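Local structure of monosaccharide ABC transporter substrate-binding protein, CUT2 family (Bradyrhizobium sp., 4YHS) at residues V120-I125 with I142-L147. The protein probably captures a sugar or related small solute in the periplasm and delivers it to an ABC importer of the CUT2 family. Sequence-based numbering, arbitrary orientation.
Sequences VIIGAI and IPVIDL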
loop_
_atom_site.group_PDB
_atom_site.type_symbol
_atom_site.label_atom_id
_atom_site.label_comp_id
_atom_site.label_asym_id
_atom_site.label_seq_id
_atom_site.Cartn_x
_atom_site.Cartn_y
_atom_site.Cartn_z
ATOM N N VAL A 120 -0.746 -6.931 -19.759
ATOM C CA VAL A 120 0.137 -5.947 -19.156
ATOM C C VAL A 120 -0.378 -5.544 -17.760
ATOM O O VAL A 120 -1.515 -5.117 -17.617
ATOM C CB VAL A 120 0.277 -4.694 -20.060
ATOM C CG1 VAL A 120 1.184 -3.676 -19.396
ATOM C CG2 VAL A 120 0.846 -5.083 -21.435
ATOM N N ILE A 121 0.472 -5.677 -16.747
ATOM C CA ILE A 121 0.182 -5.263 -15.383
ATOM C C ILE A 121 1.023 -4.022 -15.115
ATOM O O ILE A 121 2.212 -4.054 -15.305
ATOM C CB ILE A 121 0.502 -6.421 -14.397
ATOM C CG1 ILE A 121 -0.427 -7.603 -14.690
ATOM C CG2 ILE A 121 0.361 -5.998 -12.953
ATOM C CD1 ILE A 121 0.008 -8.883 -13.977
ATOM N N ILE A 122 0.391 -2.925 -14.711
ATOM C CA ILE A 122 1.070 -1.628 -14.600
ATOM C C ILE A 122 0.948 -1.005 -13.212
ATOM O O ILE A 122 -0.154 -0.817 -12.709
ATOM C CB ILE A 122 0.489 -0.603 -15.595
ATOM C CG1 ILE A 122 0.578 -1.086 -17.029
ATOM C CG2 ILE A 122 1.224 0.742 -15.506
ATOM C CD1 ILE A 122 -0.071 -0.129 -18.018
ATOM N N GLY A 123 2.095 -0.650 -12.633
ATOM C CA GLY A 123 2.159 0.250 -11.499
ATOM C C GLY A 123 2.508 1.620 -12.048
ATOM O O GLY A 123 3.672 1.911 -12.325
ATOM N N ALA A 124 1.485 2.459 -12.223
ATOM C CA ALA A 124 1.610 3.657 -13.043
ATOM C C ALA A 124 2.343 4.798 -12.360
ATOM O O ALA A 124 2.069 5.123 -11.205
ATOM C CB ALA A 124 0.248 4.120 -13.472
ATOM N N ILE A 125 3.242 5.442 -13.107
ATOM C CA ILE A 125 3.948 6.587 -12.574
ATOM C C ILE A 125 2.979 7.772 -12.391
ATOM O O ILE A 125 3.135 8.559 -11.473
ATOM C CB ILE A 125 5.148 6.958 -13.491
ATOM C CG1 ILE A 125 6.323 6.018 -13.172
ATOM C CG2 ILE A 125 5.563 8.421 -13.314
ATOM C CD1 ILE A 125 7.495 6.084 -14.170
ATOM N N ILE A 142 -5.348 -6.714 -25.630
ATOM C CA ILE A 142 -4.494 -7.095 -24.515
ATOM C C ILE A 142 -5.033 -6.517 -23.185
ATOM O O ILE A 142 -5.140 -5.303 -23.050
ATOM C CB ILE A 142 -3.056 -6.610 -24.766
ATOM C CG1 ILE A 142 -2.457 -7.328 -25.999
ATOM C CG2 ILE A 142 -2.190 -6.837 -23.528
ATOM C CD1 ILE A 142 -1.153 -6.739 -26.473
ATOM N N PRO A 143 -5.364 -7.381 -22.211
ATOM C CA PRO A 143 -5.878 -6.861 -20.935
ATOM C C PRO A 143 -4.828 -6.028 -20.210
ATOM O O PRO A 143 -3.647 -6.408 -20.213
ATOM C CB PRO A 143 -6.204 -8.123 -20.134
ATOM C CG PRO A 143 -6.266 -9.217 -21.106
ATOM C CD PRO A 143 -5.374 -8.853 -22.239
ATOM N N VAL A 144 -5.255 -4.933 -19.586
ATOM C CA VAL A 144 -4.349 -4.083 -18.822
ATOM C C VAL A 144 -4.871 -4.031 -17.387
ATOM O O VAL A 144 -6.018 -3.644 -17.138
ATOM C CB VAL A 144 -4.236 -2.659 -19.418
ATOM C CG1 VAL A 144 -3.265 -1.827 -18.614
ATOM C CG2 VAL A 144 -3.795 -2.725 -20.898
ATOM N N ILE A 145 -4.001 -4.398 -16.451
ATOM C CA ILE A 145 -4.328 -4.411 -15.021
ATOM C C ILE A 145 -3.659 -3.238 -14.291
ATOM O O ILE A 145 -2.446 -3.038 -14.401
ATOM C CB ILE A 145 -3.839 -5.711 -14.361
ATOM C CG1 ILE A 145 -4.253 -6.937 -15.155
ATOM C CG2 ILE A 145 -4.333 -5.809 -12.940
ATOM C CD1 ILE A 145 -5.692 -7.103 -15.302
ATOM N N ASP A 146 -4.457 -2.498 -13.531
ATOM C CA ASP A 146 -4.027 -1.367 -12.724
ATOM C C ASP A 146 -3.586 -1.851 -11.333
ATOM O O ASP A 146 -4.417 -2.235 -10.504
ATOM C CB ASP A 146 -5.210 -0.376 -12.651
ATOM C CG ASP A 146 -4.934 0.860 -11.841
ATOM O OD1 ASP A 146 -3.805 1.055 -11.308
ATOM O OD2 ASP A 146 -5.908 1.650 -11.766
ATOM N N LEU A 147 -2.279 -1.791 -11.075
ATOM C CA LEU A 147 -1.672 -2.344 -9.845
ATOM C C LEU A 147 -1.174 -1.225 -8.936
ATOM O O LEU A 147 -0.369 -0.374 -9.356
ATOM C CB LEU A 147 -0.525 -3.302 -10.199
ATOM C CG LEU A 147 0.369 -3.828 -9.054
ATOM C CD1 LEU A 147 -0.376 -4.682 -8.050
ATOM C CD2 LEU A 147 1.538 -4.640 -9.619
HETATM O O HOH W 1 -1.154 1.695 -11.239
#
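Val-120 to Ile-122 and Val-144 to Leu-147 run parallel, 4.7 Å between axes at 21°, in a pairing of four near-straight backbone hydrogen bonds that starts just ahead of the second strand with Val-120 N to Pro-143 O and goes on with Ile-145 N to Val-120 O (2.8 Å), Ile-122 N to Ile-145 O and Leu-147 N to Ile-122 O. On one face Ile-121 spans two neighbours. Its CG1 lies alongside Ile-145, 3.9 Å from Ile-145 CG1, while its CG2, anti to the backbone N (chi1 -64° places CG1 beside that N), meets Leu-147 CD2 at 3.8 Å. Helix 299-314 covers Ile-121 and Ile-145. A serine in place of Ile-121 would probably open a gap between Ile-145 and Leu-147 and put a hydroxyl into this apolar layer. On the other face Ile-122 CD1 crosses to Val-144 CG1 (3.7 Å) and Val-120 CG2 touches Ile-142 CG2 more loosely (4.1 Å), under helices 102-115 and 131-138. A water accepts from Ala-124 N (2.9 Å), with Asp-146 OD1 (2.7 Å) and Leu-147 O near it. The other oxygen, Asp-146 OD2, accepts from Ile-151 N and forms a salt bridge with Lys-159 NZ. The pair closes a beta-alpha-beta crossover through helix 131-138, the repeating unit of periplasmic binding protein lobes: aliphatic side chains fasten the sheet to helices on both faces, while the Asp-146 carboxylate is gripped from beyond the pair.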